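Local structure of HTH-type transcriptional regulator cbl (Escherichia coli K12, 2FYI) at residues L107-R119 with F132-Q146. The protein is a LysR-family DNA-binding transcriptional regulator that may act as an accessory regulator of the cys regulon. Sequence-based numbering, arbitrary orientation.
Sequences LESIAKWPLITYR and FARKGLLADIVLSAQ
Strands 115-118 and 141-145 are the parallel pair of a right-handed beta-alpha-beta crossover, joined through helix 125-134, in the periplasmic-binding-protein-like cofactor domain of this LysR regulator. L115 N donates to D140 O at 2.7 Å, and L115 O takes V142 N at 2.8 Å plus a weak, longer bond from L143 N. The register slips by one residue between L115-I141 and I116-L143, a beta bulge, before T117 N meets L143 O at 3.1 Å and R119 N closes the ladder on A145 O. On one face of the sheet I116 lays CG2, anti to its own backbone nitrogen, against L143 CB; on the other, T117 CG2 touches I141 CD1. At the end of helix 125-134, F132 reaches its ring across to L107, A111 and L115: L107 O sits in the ring plane at the edge, 3.5 Å from F132 CE2, L107 CD2 packs 3.6 Å from the same CE2, and L115 CD1 comes in obliquely near CE1. At the far end Q146 NE2 sits over one face of the R119 guanidinium, offset toward the rim and not hydrogen-bonded to its nitrogens, while R119 NH1 forms a salt bridge to E54 of the second subunit. An alanine at R119 would remove the guanidinium and is likely to leave that glutamate without its cationic mate. Near the ends of the two helices, A111 CB packs against L137 CD1 at 3.5 Å.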
loop_
_atom_site.group_PDB
_atom_site.type_symbol
_atom_site.label_atom_id
_atom_site.label_comp_id
_atom_site.label_asym_id
_atom_site.label_seq_id
_atom_site.Cartn_x
_atom_site.Cartn_y
_atom_site.Cartn_z
ATOM N N LEU A 107 -17.627 14.922 16.213
ATOM C CA LEU A 107 -17.817 13.679 15.447
ATOM C C LEU A 107 -18.952 13.853 14.471
ATOM O O LEU A 107 -18.824 13.555 13.288
ATOM C CB LEU A 107 -18.107 12.509 16.361
ATOM C CG LEU A 107 -16.836 11.889 16.927
ATOM C CD1 LEU A 107 -17.102 10.924 18.105
ATOM C CD2 LEU A 107 -16.122 11.187 15.817
ATOM N N GLU A 108 -20.042 14.376 15.006
ATOM C CA GLU A 108 -21.251 14.718 14.285
ATOM C C GLU A 108 -21.000 15.593 13.038
ATOM O O GLU A 108 -21.623 15.384 11.991
ATOM C CB GLU A 108 -22.188 15.398 15.278
ATOM C CG GLU A 108 -22.312 14.656 16.661
ATOM C CD GLU A 108 -21.143 14.886 17.661
ATOM O OE1 GLU A 108 -20.044 15.323 17.266
ATOM O OE2 GLU A 108 -21.321 14.597 18.861
ATOM N N SER A 109 -20.080 16.550 13.137
ATOM C CA SER A 109 -19.690 17.359 12.009
ATOM C C SER A 109 -18.951 16.523 11.004
ATOM O O SER A 109 -19.207 16.577 9.807
ATOM C CB SER A 109 -18.740 18.434 12.434
ATOM O OG SER A 109 -19.439 19.400 13.161
ATOM N N ILE A 110 -17.956 15.789 11.467
ATOM C CA ILE A 110 -17.156 15.077 10.520
ATOM C C ILE A 110 -18.069 14.083 9.825
ATOM O O ILE A 110 -17.887 13.785 8.643
ATOM C CB ILE A 110 -16.010 14.378 11.226
ATOM C CG1 ILE A 110 -15.103 15.434 11.880
ATOM C CG2 ILE A 110 -15.259 13.442 10.276
ATOM C CD1 ILE A 110 -13.869 14.850 12.635
ATOM N N ALA A 111 -19.082 13.586 10.531
ATOM C CA ALA A 111 -19.851 12.472 9.981
ATOM C C ALA A 111 -20.650 12.828 8.716
ATOM O O ALA A 111 -21.073 11.948 7.967
ATOM C CB ALA A 111 -20.731 11.864 11.030
ATOM N N LYS A 112 -20.839 14.127 8.495
ATOM C CA LYS A 112 -21.563 14.666 7.351
ATOM C C LYS A 112 -20.829 14.500 6.056
ATOM O O LYS A 112 -21.469 14.552 5.012
ATOM C CB LYS A 112 -21.819 16.140 7.528
ATOM C CG LYS A 112 -22.588 16.398 8.763
ATOM C CD LYS A 112 -23.336 17.717 8.676
ATOM C CE LYS A 112 -23.860 18.169 10.051
ATOM N NZ LYS A 112 -24.610 17.066 10.763
ATOM N N TRP A 113 -19.512 14.304 6.079
ATOM C CA TRP A 113 -18.755 14.352 4.817
ATOM C C TRP A 113 -18.326 12.983 4.340
ATOM O O TRP A 113 -18.246 12.037 5.142
ATOM C CB TRP A 113 -17.528 15.207 4.989
ATOM C CG TRP A 113 -17.867 16.504 5.550
ATOM C CD1 TRP A 113 -18.152 16.815 6.881
ATOM C CD2 TRP A 113 -17.988 17.698 4.827
ATOM N NE1 TRP A 113 -18.448 18.154 6.993
ATOM C CE2 TRP A 113 -18.360 18.714 5.746
ATOM C CE3 TRP A 113 -17.825 18.013 3.487
ATOM C CZ2 TRP A 113 -18.552 20.004 5.364
ATOM C CZ3 TRP A 113 -18.041 19.276 3.101
ATOM C CH2 TRP A 113 -18.390 20.278 4.036
ATOM N N PRO A 114 -18.062 12.848 3.030
ATOM C CA PRO A 114 -17.489 11.599 2.495
ATOM C C PRO A 114 -16.138 11.251 3.150
ATOM O O PRO A 114 -15.249 12.063 3.111
ATOM C CB PRO A 114 -17.306 11.930 0.993
ATOM C CG PRO A 114 -18.306 12.989 0.726
ATOM C CD PRO A 114 -18.327 13.832 1.965
ATOM N N LEU A 115 -15.974 10.083 3.756
ATOM C CA LEU A 115 -14.672 9.758 4.352
ATOM C C LEU A 115 -13.806 8.897 3.480
ATOM O O LEU A 115 -14.296 7.998 2.764
ATOM C CB LEU A 115 -14.810 9.002 5.632
ATOM C CG LEU A 115 -15.367 9.894 6.707
ATOM C CD1 LEU A 115 -15.238 9.177 8.069
ATOM C CD2 LEU A 115 -14.635 11.243 6.677
ATOM N N ILE A 116 -12.505 9.155 3.565
ATOM C CA ILE A 116 -11.530 8.338 2.906
ATOM C C ILE A 116 -10.634 7.859 4.007
ATOM O O ILE A 116 -9.911 8.632 4.616
ATOM C CB ILE A 116 -10.719 9.132 1.909
ATOM C CG1 ILE A 116 -11.636 9.877 0.967
ATOM C CG2 ILE A 116 -9.785 8.224 1.117
ATOM C CD1 ILE A 116 -10.873 10.858 0.180
ATOM N N THR A 117 -10.696 6.573 4.290
ATOM C CA THR A 117 -9.960 6.061 5.427
ATOM C C THR A 117 -9.592 4.599 5.268
ATOM O O THR A 117 -9.891 3.994 4.236
ATOM C CB THR A 117 -10.701 6.299 6.729
ATOM O OG1 THR A 117 -9.754 6.254 7.788
ATOM C CG2 THR A 117 -11.742 5.258 6.957
ATOM N N TYR A 118 -8.922 4.053 6.279
ATOM C CA TYR A 118 -8.436 2.677 6.213
ATOM C C TYR A 118 -9.572 1.681 6.200
ATOM O O TYR A 118 -10.617 1.918 6.766
ATOM C CB TYR A 118 -7.506 2.376 7.390
ATOM C CG TYR A 118 -6.394 3.376 7.496
ATOM C CD1 TYR A 118 -6.381 4.306 8.533
ATOM C CD2 TYR A 118 -5.390 3.426 6.536
ATOM C CE1 TYR A 118 -5.383 5.251 8.631
ATOM C CE2 TYR A 118 -4.392 4.359 6.623
ATOM C CZ TYR A 118 -4.400 5.279 7.676
ATOM O OH TYR A 118 -3.406 6.226 7.793
ATOM N N ARG A 119 -9.361 0.552 5.558
ATOM C CA ARG A 119 -10.346 -0.488 5.565
ATOM C C ARG A 119 -10.412 -1.140 6.963
ATOM O O ARG A 119 -9.503 -0.996 7.747
ATOM C CB ARG A 119 -9.945 -1.509 4.528
ATOM C CG ARG A 119 -9.434 -2.743 5.165
ATOM C CD ARG A 119 -8.545 -3.537 4.276
ATOM N NE ARG A 119 -9.160 -3.935 3.019
ATOM C CZ ARG A 119 -8.696 -4.947 2.307
ATOM N NH1 ARG A 119 -7.667 -5.634 2.784
ATOM N NH2 ARG A 119 -9.243 -5.276 1.149
ATOM N N PHE A 132 -17.607 6.800 16.249
ATOM C CA PHE A 132 -18.875 7.144 15.641
ATOM C C PHE A 132 -20.036 6.397 16.250
ATOM O O PHE A 132 -21.114 6.988 16.454
ATOM C CB PHE A 132 -18.854 6.899 14.145
ATOM C CG PHE A 132 -18.095 7.951 13.374
ATOM C CD1 PHE A 132 -17.028 7.598 12.548
ATOM C CD2 PHE A 132 -18.431 9.299 13.492
ATOM C CE1 PHE A 132 -16.315 8.554 11.839
ATOM C CE2 PHE A 132 -17.735 10.264 12.784
ATOM C CZ PHE A 132 -16.658 9.888 11.960
ATOM N N ALA A 133 -19.848 5.108 16.552
ATOM C CA ALA A 133 -20.966 4.329 17.096
ATOM C C ALA A 133 -21.420 4.911 18.406
ATOM O O ALA A 133 -22.591 4.889 18.713
ATOM C CB ALA A 133 -20.601 2.941 17.274
ATOM N N ARG A 134 -20.502 5.446 19.193
ATOM C CA ARG A 134 -20.930 6.121 20.404
ATOM C C ARG A 134 -21.878 7.264 20.077
ATOM O O ARG A 134 -22.690 7.589 20.887
ATOM C CB ARG A 134 -19.755 6.642 21.215
ATOM C CG ARG A 134 -19.010 5.582 22.002
ATOM C CD ARG A 134 -17.670 6.149 22.582
ATOM N NE ARG A 134 -16.496 5.296 22.288
ATOM C CZ ARG A 134 -15.404 5.674 21.607
ATOM N NH1 ARG A 134 -15.287 6.922 21.135
ATOM N NH2 ARG A 134 -14.421 4.790 21.396
ATOM N N LYS A 135 -21.817 7.876 18.900
ATOM C CA LYS A 135 -22.845 8.873 18.575
ATOM C C LYS A 135 -24.055 8.347 17.790
ATOM O O LYS A 135 -24.764 9.143 17.165
ATOM C CB LYS A 135 -22.264 10.033 17.793
ATOM C CG LYS A 135 -21.234 10.779 18.526
ATOM C CD LYS A 135 -21.692 11.091 19.893
ATOM C CE LYS A 135 -20.491 11.448 20.736
ATOM N NZ LYS A 135 -20.862 12.583 21.633
ATOM N N GLY A 136 -24.301 7.034 17.809
ATOM C CA GLY A 136 -25.325 6.424 16.935
ATOM C C GLY A 136 -25.089 6.460 15.412
ATOM O O GLY A 136 -26.042 6.279 14.645
ATOM N N LEU A 137 -23.840 6.663 14.973
ATOM C CA LEU A 137 -23.556 6.919 13.577
ATOM C C LEU A 137 -22.685 5.895 12.858
ATOM O O LEU A 137 -21.766 5.317 13.452
ATOM C CB LEU A 137 -22.824 8.231 13.460
ATOM C CG LEU A 137 -23.635 9.507 13.626
ATOM C CD1 LEU A 137 -22.696 10.693 13.695
ATOM C CD2 LEU A 137 -24.697 9.646 12.483
ATOM N N LEU A 138 -22.956 5.720 11.556
ATOM C CA LEU A 138 -22.031 5.092 10.592
ATOM C C LEU A 138 -21.273 6.157 9.806
ATOM O O LEU A 138 -21.863 7.133 9.382
ATOM C CB LEU A 138 -22.798 4.253 9.587
ATOM C CG LEU A 138 -23.544 3.051 10.148
ATOM C CD1 LEU A 138 -24.442 2.445 9.063
ATOM C CD2 LEU A 138 -22.547 2.060 10.678
ATOM N N ALA A 139 -19.971 5.991 9.593
ATOM C CA ALA A 139 -19.265 6.925 8.728
ATOM C C ALA A 139 -19.584 6.560 7.283
ATOM O O ALA A 139 -19.834 5.401 6.972
ATOM C CB ALA A 139 -17.786 6.875 8.972
ATOM N N ASP A 140 -19.626 7.570 6.421
ATOM C CA ASP A 140 -19.705 7.359 4.996
ATOM C C ASP A 140 -18.323 7.062 4.420
ATOM O O ASP A 140 -17.546 7.967 4.128
ATOM C CB ASP A 140 -20.229 8.599 4.288
ATOM C CG ASP A 140 -20.304 8.388 2.779
ATOM O OD1 ASP A 140 -19.803 7.313 2.323
ATOM O OD2 ASP A 140 -20.864 9.257 2.053
ATOM N N ILE A 141 -18.013 5.798 4.235
ATOM C CA ILE A 141 -16.750 5.450 3.637
ATOM C C ILE A 141 -16.887 5.512 2.122
ATOM O O ILE A 141 -17.559 4.678 1.503
ATOM C CB ILE A 141 -16.371 4.062 3.992
ATOM C CG1 ILE A 141 -16.399 3.887 5.517
ATOM C CG2 ILE A 141 -15.051 3.762 3.376
ATOM C CD1 ILE A 141 -15.315 4.579 6.239
ATOM N N VAL A 142 -16.256 6.499 1.507
ATOM C CA VAL A 142 -16.369 6.621 0.078
ATOM C C VAL A 142 -15.138 5.981 -0.572
ATOM O O VAL A 142 -15.146 5.672 -1.756
ATOM C CB VAL A 142 -16.521 8.092 -0.306
ATOM C CG1 VAL A 142 -15.172 8.709 -0.497
ATOM C CG2 VAL A 142 -17.295 8.210 -1.546
ATOM N N LEU A 143 -14.079 5.798 0.202
ATOM C CA LEU A 143 -12.941 5.045 -0.258
ATOM C C LEU A 143 -12.313 4.340 0.912
ATOM O O LEU A 143 -11.995 4.960 1.919
ATOM C CB LEU A 143 -11.899 5.931 -0.948
ATOM C CG LEU A 143 -10.640 5.254 -1.543
ATOM C CD1 LEU A 143 -9.962 6.157 -2.521
ATOM C CD2 LEU A 143 -9.630 4.839 -0.499
ATOM N N SER A 144 -12.133 3.032 0.787
ATOM C CA SER A 144 -11.541 2.296 1.885
ATOM C C SER A 144 -10.164 1.842 1.429
ATOM O O SER A 144 -10.016 1.199 0.395
ATOM C CB SER A 144 -12.432 1.152 2.347
ATOM O OG SER A 144 -12.046 -0.042 1.730
ATOM N N ALA A 145 -9.159 2.239 2.201
ATOM C CA ALA A 145 -7.777 2.222 1.759
ATOM C C ALA A 145 -6.951 1.178 2.512
ATOM O O ALA A 145 -7.223 0.859 3.667
ATOM C CB ALA A 145 -7.168 3.619 1.942
ATOM N N GLN A 146 -5.942 0.646 1.844
ATOM C CA GLN A 146 -4.941 -0.151 2.506
ATOM C C GLN A 146 -3.778 0.660 3.050
ATOM O O GLN A 146 -2.985 0.119 3.797
ATOM C CB GLN A 146 -4.417 -1.223 1.588
ATOM C CG GLN A 146 -5.043 -2.500 1.883
ATOM C CD GLN A 146 -5.221 -3.339 0.662
ATOM O OE1 GLN A 146 -4.310 -3.477 -0.173
ATOM N NE2 GLN A 146 -6.411 -3.923 0.532
HETATM O O HOH W 1 -23.020 13.788 21.360
HETATM O O HOH W 2 -19.118 9.891 7.191
HETATM O O HOH W 3 -21.516 11.708 3.008
HETATM O O HOH W 4 -10.019 -2.082 1.464
#